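PDB 5N6G: GTN Reductase from Agrobacterium tumefaciens, which probably reduces activated carbon-carbon double bonds with its bound flavin mononucleotide, as an ene-reductase of the Old Yellow Enzyme family. Local coordinates for residues R103-T107 and S108-H112; D244-P247 and L248-V252. All blocks are in the same frame, centred on the assembly; numbering follows the deposited sequence.

Contact 1. Residues R103-T107 and S108-H112; sequences RISHT and SLQPH
His106 and Ser108 meet at the ring's edge, where ND1 has two polar neighbours on one residue. The hydroxyl OG of Ser108 lies 2.8 Å from His106 ND1, and the two are hydrogen-bonded. The backbone N of Ser108 gives a second bond to His106 ND1 at 3.1 Å, its N-H pointing almost straight at the nitrogen (163°) but from a position tilted off the ring plane. The serine torsion explains the pairing: with OG tucked between its own backbone N and carbonyl carbon (chi1 67°), hydroxyl and amide reach the same ring atom.

A second side-chain bond joins Gln110 to Ser105. Gln110 NE2 donates to Ser105 OG at 2.9 Å, with the serine oxygen close to the amide plane. The glutamine chain bends at chi2 (-68°), and its CG passes 3.5 Å from His106 O. Both polar ends are held from outside as well, Ser105 OG by Gln63 O and Gln110 NE2 by Gln61 O, so this buried pair ties the loop to the backbone at Gln61 and Gln63.

Two backbone bonds close the short 3-10 turn: Leu109 N to His106 O at 3.0 Å, and Gln110 N to Thr107 O at 3.1 Å. In both the donor stands well above the carbonyl plane. The side chain of Leu109 adds packing alone, its CB lying 3.6 Å from His106 O.

All of this belongs to the loop between strand 94-99, the third strand of the TIM barrel, and strand 117-118. The His106 side chain packs on Thr128 and Ile130 of strand 127-131, and Ser108 also touches Ile130.

Contact 2. Residues D244-P247 and L248-V252; sequences DPQP and LYNYV
The side-chain amides of Gln246 and Asn250 meet one turn apart at the start of helix 245-256, the helix of a beta-alpha-beta unit in the TIM barrel, which follows strand 227-231 and leads to strand 263-267. The CB of Gln246 places CG anti to the backbone N (chi1 -165°), and CG comes 4.0 Å from both OD1 and ND2 of Asn250. There the chain bends, chi2 being 87°, which swings the amide across the asparagine. CD sits 3.9 Å from Asn250 OD1, and the two branches then part. OE1 takes a hydrogen bond from Asp285 N, beyond the helix, while NE2 donates to Asn250 OD1 at 2.9 Å in a fairly straight bond. The two amide planes are 72° apart: Asn250 OD1 lies close to the plane of the glutamine amide, whereas NE2 stands above the plane of the asparagine carbonyl. ND2 of Asn250 bonds in turn to Ser288 OG, so the linked amides join the first turn of this helix to helix 286-295 and the loop before it.

The main-chain bonds are those of an alpha helix: Tyr249 N to Pro245 O at 2.8 Å, Asn250 N to Gln246 O at 2.9 Å, and Tyr251 N to Pro247 O at 3.1 Å. Neither Pro245 nor Pro247 has an N-H to give, which is easily accommodated in the first turn, and both proline carbonyls accept a hydrogen bond. Tyr249, which packs on Leu189 of helix 184-189, brings its CD2 to 4.2 Å from Pro245 CB; Pro245 O approaches the rim of the ring in its plane, 3.5 Å from Tyr249 CD2.

Overall arrangement
Both contacts are local, and both sit on the periphery of one eight-stranded TIM barrel; their centres lie about 20 and 19 Å from the centre of the chain. Contact 1 comes first, in the loop after barrel strand 94-99; contact 2 follows more than 130 residues later, on the helix between strands 227-231 and 263-267. Their centres are 30 Å apart and their nearest atoms about 13 Å, so they do not touch. What they share is the barrel itself, which carries the flavin and the bound 2-phenylacrylic acid. The side chains of Leu109 in contact 1 and Tyr249 in contact 2 touch neither ligand, staying about 11 to 14 Å away.

Contact 1. Residues R103-T107 and S108-H112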
ATOM      1  N   ARG A 103       8.048   9.612  -8.904  1.00 11.51           N
ATOM      2  CA  ARG A 103       8.623   9.548 -10.242  1.00 12.28           C
ATOM      3  C   ARG A 103       8.063   8.429 -11.124  1.00 12.09           C
ATOM      4  O   ARG A 103       8.378   8.404 -12.320  1.00 13.14           O
ATOM      5  CB  ARG A 103      10.137   9.386 -10.159  1.00 13.23           C
ATOM      6  CG  ARG A 103      10.598   8.020  -9.662  1.00 11.97           C
ATOM      7  CD  ARG A 103      12.120   8.000  -9.543  1.00 14.80           C
ATOM      8  NE  ARG A 103      12.611   6.677  -9.155  1.00 13.16           N
ATOM      9  CZ  ARG A 103      13.835   6.230  -9.415  1.00 15.35           C
ATOM     10  NH1 ARG A 103      14.743   6.974 -10.042  1.00 16.18           N
ATOM     11  NH2 ARG A 103      14.172   5.001  -9.037  1.00 16.67           N
ATOM     12  N   ILE A 104       7.274   7.511 -10.571  1.00 13.19           N
ATOM     13  CA  ILE A 104       6.797   6.348 -11.336  1.00 12.69           C
ATOM     14  C   ILE A 104       5.481   6.760 -11.984  1.00 14.44           C
ATOM     15  O   ILE A 104       4.388   6.392 -11.550  1.00 13.81           O
ATOM     16  CB  ILE A 104       6.658   5.114 -10.452  1.00 11.66           C
ATOM     17  CG1 ILE A 104       7.961   4.852  -9.681  1.00 13.72           C
ATOM     18  CG2 ILE A 104       6.294   3.924 -11.282  1.00 13.09           C
ATOM     19  CD1 ILE A 104       9.187   4.575 -10.562  1.00 15.83           C
ATOM     20  N   SER A 105       5.589   7.543 -13.056  1.00 13.63           N
ATOM     21  CA  SER A 105       4.414   8.066 -13.741  1.00 14.10           C
ATOM     22  C   SER A 105       4.808   8.474 -15.160  1.00 14.71           C
ATOM     23  O   SER A 105       5.936   8.255 -15.609  1.00 14.52           O
ATOM     24  CB  SER A 105       3.808   9.226 -12.945  1.00 13.54           C
ATOM     25  OG  SER A 105       2.551   9.671 -13.461  1.00 16.71           O
ATOM     26  N   HIS A 106       3.846   9.049 -15.870  1.00 14.75           N
ATOM     27  CA  HIS A 106       4.009   9.457 -17.252  1.00 14.78           C
ATOM     28  C   HIS A 106       3.341  10.811 -17.418  1.00 15.38           C
ATOM     29  O   HIS A 106       2.364  11.109 -16.735  1.00 15.70           O
ATOM     30  CB  HIS A 106       3.384   8.420 -18.193  1.00 18.94           C
ATOM     31  CG  HIS A 106       3.700   8.640 -19.639  1.00 21.09           C
ATOM     32  ND1 HIS A 106       2.848   9.323 -20.482  1.00 28.33           N
ATOM     33  CD2 HIS A 106       4.749   8.242 -20.402  1.00 21.69           C
ATOM     34  CE1 HIS A 106       3.373   9.363 -21.692  1.00 23.66           C
ATOM     35  NE2 HIS A 106       4.517   8.700 -21.674  1.00 25.36           N
ATOM     36  N   THR A 107       3.904  11.640 -18.291  1.00 16.22           N
ATOM     37  CA  THR A 107       3.358  12.981 -18.498  1.00 16.32           C
ATOM     38  C   THR A 107       1.878  12.954 -18.872  1.00 18.14           C
ATOM     39  O   THR A 107       1.132  13.857 -18.480  1.00 20.85           O
ATOM     40  CB  THR A 107       4.146  13.709 -19.575  1.00 18.32           C
ATOM     41  OG1 THR A 107       4.117  12.933 -20.788  1.00 22.22           O
ATOM     42  CG2 THR A 107       5.576  13.947 -19.127  1.00 18.89           C
ATOM     43  N   SER A 108       1.430  11.932 -19.608  1.00 18.95           N
ATOM     44  CA  SER A 108       0.037  11.871 -20.053  1.00 20.09           C
ATOM     45  C   SER A 108      -0.955  11.695 -18.898  1.00 20.12           C
ATOM     46  O   SER A 108      -2.161  11.909 -19.091  1.00 25.06           O
ATOM     47  CB  SER A 108      -0.124  10.732 -21.067  1.00 23.86           C
ATOM     48  OG  SER A 108       0.069   9.490 -20.415  1.00 24.11           O
ATOM     49  N   LEU A 109      -0.486  11.285 -17.716  1.00 16.56           N
ATOM     50  CA  LEU A 109      -1.320  11.124 -16.534  1.00 18.24           C
ATOM     51  C   LEU A 109      -1.284  12.333 -15.608  1.00 21.88           C
ATOM     52  O   LEU A 109      -2.102  12.413 -14.682  1.00 22.22           O
ATOM     53  CB  LEU A 109      -0.875   9.876 -15.743  1.00 16.76           C
ATOM     54  CG  LEU A 109      -0.914   8.559 -16.514  1.00 19.87           C
ATOM     55  CD1 LEU A 109      -0.195   7.447 -15.723  1.00 19.46           C
ATOM     56  CD2 LEU A 109      -2.347   8.167 -16.808  1.00 36.48           C
ATOM     57  N   GLN A 110      -0.327  13.244 -15.799  1.00 17.43           N
ATOM     58  CA  GLN A 110      -0.076  14.349 -14.897  1.00 17.97           C
ATOM     59  C   GLN A 110      -0.939  15.550 -15.250  1.00 19.75           C
ATOM     60  O   GLN A 110      -1.268  15.768 -16.424  1.00 19.65           O
ATOM     61  CB  GLN A 110       1.391  14.758 -14.966  1.00 18.43           C
ATOM     62  CG  GLN A 110       2.277  13.697 -14.366  1.00 15.65           C
ATOM     63  CD  GLN A 110       2.075  13.569 -12.888  1.00 21.09           C
ATOM     64  OE1 GLN A 110       2.018  14.573 -12.158  1.00 21.79           O
ATOM     65  NE2 GLN A 110       1.939  12.345 -12.422  1.00 18.97           N
ATOM     66  N   PRO A 111      -1.281  16.363 -14.257  1.00 19.32           N
ATOM     67  CA  PRO A 111      -1.959  17.621 -14.570  1.00 23.88           C
ATOM     68  C   PRO A 111      -1.066  18.490 -15.444  1.00 23.90           C
ATOM     69  O   PRO A 111       0.157  18.533 -15.283  1.00 25.12           O
ATOM     70  CB  PRO A 111      -2.225  18.244 -13.193  1.00 35.66           C
ATOM     71  CG  PRO A 111      -1.342  17.545 -12.250  1.00 37.10           C
ATOM     72  CD  PRO A 111      -1.018  16.213 -12.819  1.00 20.53           C
ATOM     73  N   HIS A 112      -1.686  19.134 -16.415  1.00 24.24           N
ATOM     74  CA  HIS A 112      -1.010  20.021 -17.353  1.00 26.96           C
ATOM     75  C   HIS A 112      -0.016  19.284 -18.239  1.00 22.30           C
ATOM     76  O   HIS A 112       0.770  19.930 -18.945  1.00 22.12           O
ATOM     77  CB  HIS A 112      -0.279  21.155 -16.627  1.00 25.64           C
ATOM     78  CG  HIS A 112      -1.095  21.812 -15.563  1.00 44.71           C
ATOM     79  ND1 HIS A 112      -0.654  21.940 -14.263  1.00 51.73           N
ATOM     80  CD2 HIS A 112      -2.324  22.376 -15.601  1.00 46.14           C
ATOM     81  CE1 HIS A 112      -1.578  22.556 -13.548  1.00 45.39           C
ATOM     82  NE2 HIS A 112      -2.601  22.832 -14.336  1.00 53.08           N
TER

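Contact 2. Residues D244-P247 and L248-V252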
ATOM      1  N   ASP A 244      22.068   0.222   2.925  1.00 16.80           N
ATOM      2  CA  ASP A 244      22.144   0.041   4.380  1.00 16.02           C
ATOM      3  C   ASP A 244      20.762   0.249   4.983  1.00 15.64           C
ATOM      4  O   ASP A 244      20.513   1.199   5.733  1.00 16.93           O
ATOM      5  CB  ASP A 244      23.184   0.982   4.972  1.00 17.12           C
ATOM      6  CG  ASP A 244      24.598   0.558   4.607  1.00 24.41           C
ATOM      7  OD1 ASP A 244      25.033  -0.496   5.113  1.00 28.93           O
ATOM      8  OD2 ASP A 244      25.254   1.255   3.789  1.00 30.72           O
ATOM      9  N   PRO A 245      19.827  -0.643   4.667  1.00 15.61           N
ATOM     10  CA  PRO A 245      18.454  -0.463   5.150  1.00 14.25           C
ATOM     11  C   PRO A 245      18.282  -0.611   6.652  1.00 16.61           C
ATOM     12  O   PRO A 245      17.321  -0.048   7.192  1.00 15.13           O
ATOM     13  CB  PRO A 245      17.683  -1.562   4.399  1.00 16.62           C
ATOM     14  CG  PRO A 245      18.708  -2.582   4.108  1.00 19.76           C
ATOM     15  CD  PRO A 245      19.936  -1.802   3.778  1.00 18.65           C
ATOM     16  N   GLN A 246      19.137  -1.351   7.365  1.00 13.30           N
ATOM     17  CA  GLN A 246      18.789  -1.612   8.766  1.00 15.93           C
ATOM     18  C   GLN A 246      18.787  -0.348   9.614  1.00 16.86           C
ATOM     19  O   GLN A 246      17.802  -0.117  10.343  1.00 15.82           O
ATOM     20  CB  GLN A 246      19.715  -2.672   9.371  1.00 16.80           C
ATOM     21  CG  GLN A 246      19.146  -3.219  10.678  1.00 16.88           C
ATOM     22  CD  GLN A 246      18.202  -4.375  10.452  1.00 18.15           C
ATOM     23  OE1 GLN A 246      18.575  -5.356   9.817  1.00 18.37           O
ATOM     24  NE2 GLN A 246      16.990  -4.302  11.014  1.00 16.26           N
ATOM     25  N   PRO A 247      19.828   0.480   9.619  1.00 14.75           N
ATOM     26  CA  PRO A 247      19.760   1.684  10.470  1.00 15.16           C
ATOM     27  C   PRO A 247      18.664   2.633  10.043  1.00 16.86           C
ATOM     28  O   PRO A 247      18.058   3.305  10.893  1.00 16.61           O
ATOM     29  CB  PRO A 247      21.162   2.311  10.336  1.00 18.29           C
ATOM     30  CG  PRO A 247      21.793   1.638   9.171  1.00 24.28           C
ATOM     31  CD  PRO A 247      21.163   0.286   9.018  1.00 17.26           C
ATOM     32  N   LEU A 248      18.396   2.693   8.733  1.00 16.04           N
ATOM     33  CA  LEU A 248      17.371   3.567   8.193  1.00 15.48           C
ATOM     34  C   LEU A 248      16.004   3.154   8.687  1.00 12.57           C
ATOM     35  O   LEU A 248      15.251   3.972   9.249  1.00 15.17           O
ATOM     36  CB  LEU A 248      17.412   3.482   6.671  1.00 13.91           C
ATOM     37  CG  LEU A 248      16.388   4.269   5.858  1.00 15.33           C
ATOM     38  CD1 LEU A 248      16.523   5.776   6.065  1.00 19.38           C
ATOM     39  CD2 LEU A 248      16.531   3.865   4.388  1.00 18.45           C
ATOM     40  N   TYR A 249      15.666   1.885   8.462  1.00 15.04           N
ATOM     41  CA  TYR A 249      14.332   1.395   8.779  1.00 12.80           C
ATOM     42  C   TYR A 249      14.135   1.186  10.276  1.00 15.07           C
ATOM     43  O   TYR A 249      13.033   1.416  10.779  1.00 13.72           O
ATOM     44  CB  TYR A 249      14.055   0.124   7.980  1.00 13.83           C
ATOM     45  CG  TYR A 249      13.513   0.483   6.626  1.00 16.32           C
ATOM     46  CD1 TYR A 249      12.143   0.670   6.430  1.00 16.91           C
ATOM     47  CD2 TYR A 249      14.370   0.724   5.565  1.00 15.25           C
ATOM     48  CE1 TYR A 249      11.646   1.020   5.196  1.00 14.66           C
ATOM     49  CE2 TYR A 249      13.888   1.101   4.337  1.00 14.72           C
ATOM     50  CZ  TYR A 249      12.532   1.248   4.155  1.00 15.35           C
ATOM     51  OH  TYR A 249      12.092   1.626   2.920  1.00 16.42           O
ATOM     52  N   ASN A 250      15.180   0.811  11.015  1.00 13.58           N
ATOM     53  CA  ASN A 250      15.044   0.771  12.464  1.00 13.23           C
ATOM     54  C   ASN A 250      14.742   2.157  13.000  1.00 15.46           C
ATOM     55  O   ASN A 250      13.903   2.303  13.885  1.00 16.11           O
ATOM     56  CB  ASN A 250      16.293   0.185  13.110  1.00 13.85           C
ATOM     57  CG  ASN A 250      16.332  -1.358  13.052  1.00 16.46           C
ATOM     58  OD1 ASN A 250      15.655  -1.997  12.224  1.00 16.18           O
ATOM     59  ND2 ASN A 250      17.137  -1.949  13.925  1.00 22.83           N
ATOM     60  N   TYR A 251      15.384   3.193  12.454  1.00 13.20           N
ATOM     61  CA  TYR A 251      15.075   4.558  12.874  1.00 13.67           C
ATOM     62  C   TYR A 251      13.627   4.902  12.561  1.00 13.59           C
ATOM     63  O   TYR A 251      12.920   5.469  13.400  1.00 13.98           O
ATOM     64  CB  TYR A 251      16.015   5.559  12.199  1.00 15.73           C
ATOM     65  CG  TYR A 251      15.621   6.998  12.458  1.00 13.38           C
ATOM     66  CD1 TYR A 251      16.042   7.653  13.599  1.00 16.49           C
ATOM     67  CD2 TYR A 251      14.820   7.683  11.566  1.00 16.36           C
ATOM     68  CE1 TYR A 251      15.658   8.963  13.844  1.00 18.33           C
ATOM     69  CE2 TYR A 251      14.426   8.960  11.802  1.00 15.97           C
ATOM     70  CZ  TYR A 251      14.849   9.605  12.937  1.00 15.88           C
ATOM     71  OH  TYR A 251      14.465  10.918  13.201  1.00 21.14           O
ATOM     72  N   VAL A 252      13.177   4.584  11.348  1.00 13.49           N
ATOM     73  CA  VAL A 252      11.807   4.906  10.944  1.00 12.69           C
ATOM     74  C   VAL A 252      10.814   4.307  11.930  1.00 15.27           C
ATOM     75  O   VAL A 252       9.919   5.002  12.428  1.00 13.46           O
ATOM     76  CB  VAL A 252      11.538   4.423   9.510  1.00 14.67           C
ATOM     77  CG1 VAL A 252      10.050   4.415   9.206  1.00 16.62           C
ATOM     78  CG2 VAL A 252      12.281   5.346   8.534  1.00 15.62           C
TER